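Local coordinates for protein UDP-galactopyranose mutase (Deinococcus radiodurans, PDB 3HDQ) that probably interconverts UDP-galactopyranose and UDP-galactofuranose, using a bound FAD cofactor, at residues I64-D70 / G221-Q227. Residues are numbered along the deposited sequence; the frame is centred on the assembly and turned at random.
With FAD (flavin-adenine dinucleotide), chain L.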
loop_
_atom_site.group_PDB
_atom_site.type_symbol
_atom_site.label_atom_id
_atom_site.label_comp_id
_atom_site.label_asym_id
_atom_site.label_seq_id
_atom_site.Cartn_x
_atom_site.Cartn_y
_atom_site.Cartn_z
ATOM N N ILE A 64 -4.139 -0.197 6.387
ATOM C CA ILE A 64 -5.054 0.792 6.946
ATOM C C ILE A 64 -6.400 0.776 6.199
ATOM O O ILE A 64 -6.586 0.003 5.252
ATOM C CB ILE A 64 -4.448 2.218 6.889
ATOM C CG1 ILE A 64 -4.191 2.632 5.432
ATOM C CG2 ILE A 64 -3.157 2.276 7.700
ATOM C CD1 ILE A 64 -3.619 4.022 5.249
ATOM N N GLY A 65 -7.336 1.615 6.629
ATOM C CA GLY A 65 -8.576 1.788 5.890
ATOM C C GLY A 65 -9.767 0.921 6.269
ATOM O O GLY A 65 -10.855 1.098 5.721
ATOM N N GLY A 66 -9.591 -0.001 7.210
ATOM C CA GLY A 66 -10.688 -0.879 7.586
ATOM C C GLY A 66 -11.309 -1.593 6.386
ATOM O O GLY A 66 -10.591 -2.083 5.511
ATOM N N ASN A 67 -12.643 -1.651 6.350
ATOM C CA ASN A 67 -13.396 -2.295 5.264
ATOM C C ASN A 67 -13.232 -1.592 3.931
ATOM O O ASN A 67 -13.488 -2.183 2.880
ATOM C CB ASN A 67 -14.911 -2.312 5.571
ATOM C CG ASN A 67 -15.300 -3.433 6.490
ATOM O OD1 ASN A 67 -14.519 -4.360 6.706
ATOM N ND2 ASN A 67 -16.503 -3.360 7.051
ATOM N N ALA A 68 -12.873 -0.312 3.988
ATOM C CA ALA A 68 -12.900 0.541 2.815
ATOM C C ALA A 68 -11.551 0.540 2.106
ATOM O O ALA A 68 -11.357 1.238 1.112
ATOM C CB ALA A 68 -13.296 1.948 3.199
ATOM N N TYR A 69 -10.620 -0.247 2.624
ATOM C CA TYR A 69 -9.310 -0.362 2.010
ATOM C C TYR A 69 -9.457 -0.769 0.548
ATOM O O TYR A 69 -10.282 -1.623 0.220
ATOM C CB TYR A 69 -8.509 -1.422 2.761
ATOM C CG TYR A 69 -7.185 -1.794 2.135
ATOM C CD1 TYR A 69 -6.103 -0.933 2.198
ATOM C CD2 TYR A 69 -7.008 -3.021 1.520
ATOM C CE1 TYR A 69 -4.877 -1.279 1.655
ATOM C CE2 TYR A 69 -5.794 -3.377 0.971
ATOM C CZ TYR A 69 -4.734 -2.496 1.040
ATOM O OH TYR A 69 -3.525 -2.833 0.495
ATOM N N ASP A 70 -8.668 -0.161 -0.331
ATOM C CA ASP A 70 -8.576 -0.651 -1.705
ATOM C C ASP A 70 -7.125 -0.852 -2.162
ATOM O O ASP A 70 -6.188 -0.328 -1.561
ATOM C CB ASP A 70 -9.358 0.239 -2.685
ATOM C CG ASP A 70 -8.857 1.660 -2.725
ATOM O OD1 ASP A 70 -9.652 2.538 -3.106
ATOM O OD2 ASP A 70 -7.681 1.908 -2.390
ATOM N N GLY A 221 -8.652 6.396 -5.181
ATOM C CA GLY A 221 -9.047 5.334 -4.282
ATOM C C GLY A 221 -8.999 5.722 -2.814
ATOM O O GLY A 221 -8.426 6.743 -2.441
ATOM N N TYR A 222 -9.612 4.891 -1.982
ATOM C CA TYR A 222 -9.682 5.123 -0.546
ATOM C C TYR A 222 -8.321 5.104 0.140
ATOM O O TYR A 222 -8.033 5.937 0.991
ATOM C CB TYR A 222 -10.583 4.057 0.099
ATOM C CG TYR A 222 -12.033 4.184 -0.312
ATOM C CD1 TYR A 222 -12.567 3.383 -1.313
ATOM C CD2 TYR A 222 -12.855 5.129 0.284
ATOM C CE1 TYR A 222 -13.890 3.514 -1.691
ATOM C CE2 TYR A 222 -14.171 5.270 -0.087
ATOM C CZ TYR A 222 -14.688 4.464 -1.076
ATOM O OH TYR A 222 -16.007 4.613 -1.443
ATOM N N THR A 223 -7.485 4.149 -0.228
ATOM C CA THR A 223 -6.225 3.959 0.477
ATOM C C THR A 223 -5.347 5.206 0.418
ATOM O O THR A 223 -4.824 5.659 1.449
ATOM C CB THR A 223 -5.491 2.701 -0.019
ATOM O OG1 THR A 223 -6.275 1.560 0.328
ATOM C CG2 THR A 223 -4.106 2.574 0.617
ATOM N N ARG A 224 -5.208 5.766 -0.779
ATOM C CA ARG A 224 -4.540 7.050 -0.950
ATOM C C ARG A 224 -5.128 8.128 -0.027
ATOM O O ARG A 224 -4.389 8.878 0.600
ATOM C CB ARG A 224 -4.604 7.489 -2.416
ATOM C CG ARG A 224 -3.753 6.609 -3.326
ATOM C CD ARG A 224 -2.293 7.002 -3.235
ATOM N NE ARG A 224 -2.148 8.401 -3.633
ATOM C CZ ARG A 224 -2.075 8.810 -4.899
ATOM N NH1 ARG A 224 -2.116 7.924 -5.893
ATOM N NH2 ARG A 224 -1.958 10.105 -5.172
ATOM N N MET A 225 -6.456 8.189 0.059
ATOM C CA MET A 225 -7.138 9.160 0.913
ATOM C C MET A 225 -6.780 8.919 2.387
ATOM O O MET A 225 -6.381 9.842 3.104
ATOM C CB MET A 225 -8.663 9.076 0.714
ATOM C CG MET A 225 -9.475 10.009 1.614
ATOM S SD MET A 225 -11.231 9.609 1.624
ATOM C CE MET A 225 -11.219 8.181 2.703
ATOM N N PHE A 226 -6.922 7.671 2.825
ATOM C CA PHE A 226 -6.530 7.290 4.172
ATOM C C PHE A 226 -5.073 7.634 4.489
ATOM O O PHE A 226 -4.788 8.141 5.566
ATOM C CB PHE A 226 -6.823 5.808 4.429
ATOM C CG PHE A 226 -8.254 5.548 4.820
ATOM C CD1 PHE A 226 -9.166 5.079 3.896
ATOM C CD2 PHE A 226 -8.694 5.815 6.105
ATOM C CE1 PHE A 226 -10.492 4.858 4.253
ATOM C CE2 PHE A 226 -10.016 5.590 6.471
ATOM C CZ PHE A 226 -10.917 5.113 5.542
ATOM N N GLN A 227 -4.162 7.374 3.555
ATOM C CA GLN A 227 -2.754 7.693 3.783
ATOM C C GLN A 227 -2.560 9.172 4.106
ATOM O O GLN A 227 -1.830 9.506 5.036
ATOM C CB GLN A 227 -1.871 7.244 2.602
ATOM C CG GLN A 227 -1.624 5.731 2.603
ATOM C CD GLN A 227 -1.029 5.178 1.303
ATOM O OE1 GLN A 227 -0.820 5.904 0.329
ATOM N NE2 GLN A 227 -0.760 3.868 1.292
HETATM P PA FAD L . -14.190 -0.805 10.060
HETATM O O1A FAD L . -13.888 -0.557 8.702
HETATM O O2A FAD L . -14.727 -2.096 10.189
HETATM O O5B FAD L . -12.852 -0.698 10.830
HETATM C C5B FAD L . -12.656 -1.109 12.130
HETATM C C4B FAD L . -11.255 -1.619 12.221
HETATM O O4B FAD L . -10.985 -2.037 13.511
HETATM C C3B FAD L . -11.113 -2.841 11.348
HETATM O O3B FAD L . -10.212 -2.659 10.307
HETATM C C2B FAD L . -10.620 -3.902 12.274
HETATM O O2B FAD L . -9.615 -4.617 11.664
HETATM C C1B FAD L . -10.136 -3.119 13.459
HETATM N N9A FAD L . -10.131 -3.930 14.672
HETATM C C8A FAD L . -11.137 -4.614 15.228
HETATM N N7A FAD L . -10.719 -5.223 16.308
HETATM C C5A FAD L . -9.435 -4.947 16.471
HETATM C C6A FAD L . -8.495 -5.307 17.410
HETATM N N6A FAD L . -8.841 -5.936 18.481
HETATM N N1A FAD L . -7.226 -4.860 17.314
HETATM C C2A FAD L . -6.869 -4.069 16.281
HETATM N N3A FAD L . -7.791 -3.717 15.362
HETATM C C4A FAD L . -9.047 -4.149 15.439
HETATM N N1 FAD L . -20.634 2.168 3.018
HETATM C C2 FAD L . -20.983 3.122 2.148
HETATM O O2 FAD L . -21.123 4.257 2.493
HETATM N N3 FAD L . -21.166 2.778 0.870
HETATM C C4 FAD L . -20.997 1.494 0.470
HETATM O O4 FAD L . -21.155 1.175 -0.659
HETATM C C4X FAD L . -20.660 0.549 1.367
HETATM N N5 FAD L . -20.512 -0.728 0.959
HETATM C C5X FAD L . -20.170 -1.674 1.857
HETATM C C6 FAD L . -20.008 -2.969 1.430
HETATM C C7 FAD L . -19.659 -3.937 2.329
HETATM C C7M FAD L . -19.489 -5.332 1.888
HETATM C C8 FAD L . -19.458 -3.616 3.640
HETATM C C8M FAD L . -19.090 -4.706 4.575
HETATM C C9 FAD L . -19.613 -2.313 4.065
HETATM C C9A FAD L . -19.977 -1.331 3.178
HETATM N N10 FAD L . -20.127 -0.034 3.576
HETATM C C10 FAD L . -20.476 0.891 2.658
HETATM C "C1'" FAD L . -20.045 0.360 5.005
HETATM C "C2'" FAD L . -18.649 0.729 5.450
HETATM O "O2'" FAD L . -17.882 -0.411 5.293
HETATM C "C3'" FAD L . -18.575 1.153 6.913
HETATM O "O3'" FAD L . -19.251 2.292 7.214
HETATM C "C4'" FAD L . -17.209 1.629 7.248
HETATM O "O4'" FAD L . -16.368 0.923 6.388
HETATM C "C5'" FAD L . -16.965 1.349 8.701
HETATM O "O5'" FAD L . -15.958 2.089 9.285
HETATM P P FAD L . -15.461 1.684 10.697
HETATM O O1P FAD L . -14.284 2.401 10.997
HETATM O O2P FAD L . -16.477 2.046 11.611
HETATM O O3P FAD L . -15.249 0.139 10.715
HETATM O O HOH W 1 -6.049 4.126 -3.069
#
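Two donors grip OD2 of Asp-70: the backbone N of Thr-223, 3.1 Å from OD2 and well above the carboxylate plane, and a water that donates to OD2 and in turn accepts the N-H of Arg-224. The other oxygen, OD1, takes the N of Tyr-222 at 2.6 Å, on its syn side but tilted out of the carboxylate plane, and the N-H is bent (141°). The carboxylate thus meets the first three amides of helix 222-229, two directly and one through water, and its negative charge sits where the helix dipole would probably stabilise it. Asp-70 reaches them with CG between its own N and carbonyl carbon (chi1 61°), which folds the acid back toward the helix start. Its backbone is held too: Thr-223 OG1 donates to Asp-70 O at 2.7 Å, in the carbonyl plane on a lone pair. With an alanine in place of Asp-70, the amides of Tyr-222 and Thr-223 would probably lose their carboxylate acceptors, and the water one of its anchors. Gly-221, the N-cap residue, has no side chain to offer; a CB on it would run into OD1.

Segment 64-70 belongs to the Rossmann-like FAD-binding region, in the loop after strand 55-58, and the N of Asn-67 donates almost straight (170°) to FAD O1A, a phosphate oxygen. The helix packs against the side of this loop away from the FAD phosphate. Here Gly-65 lays its CA over the centre of the Phe-226 ring, 3.8 Å from the centroid, a CH-pi contact, while Phe-39 meets that ring edge-to-face. Ala-68 CB sits above one face of the Tyr-222 ring, toward the rim, and the phenol OH goes on to His-85 O. At the other end Ile-64 CD1 lies 3.7 Å from Gln-227 CG, with Phe-226 CB beside it.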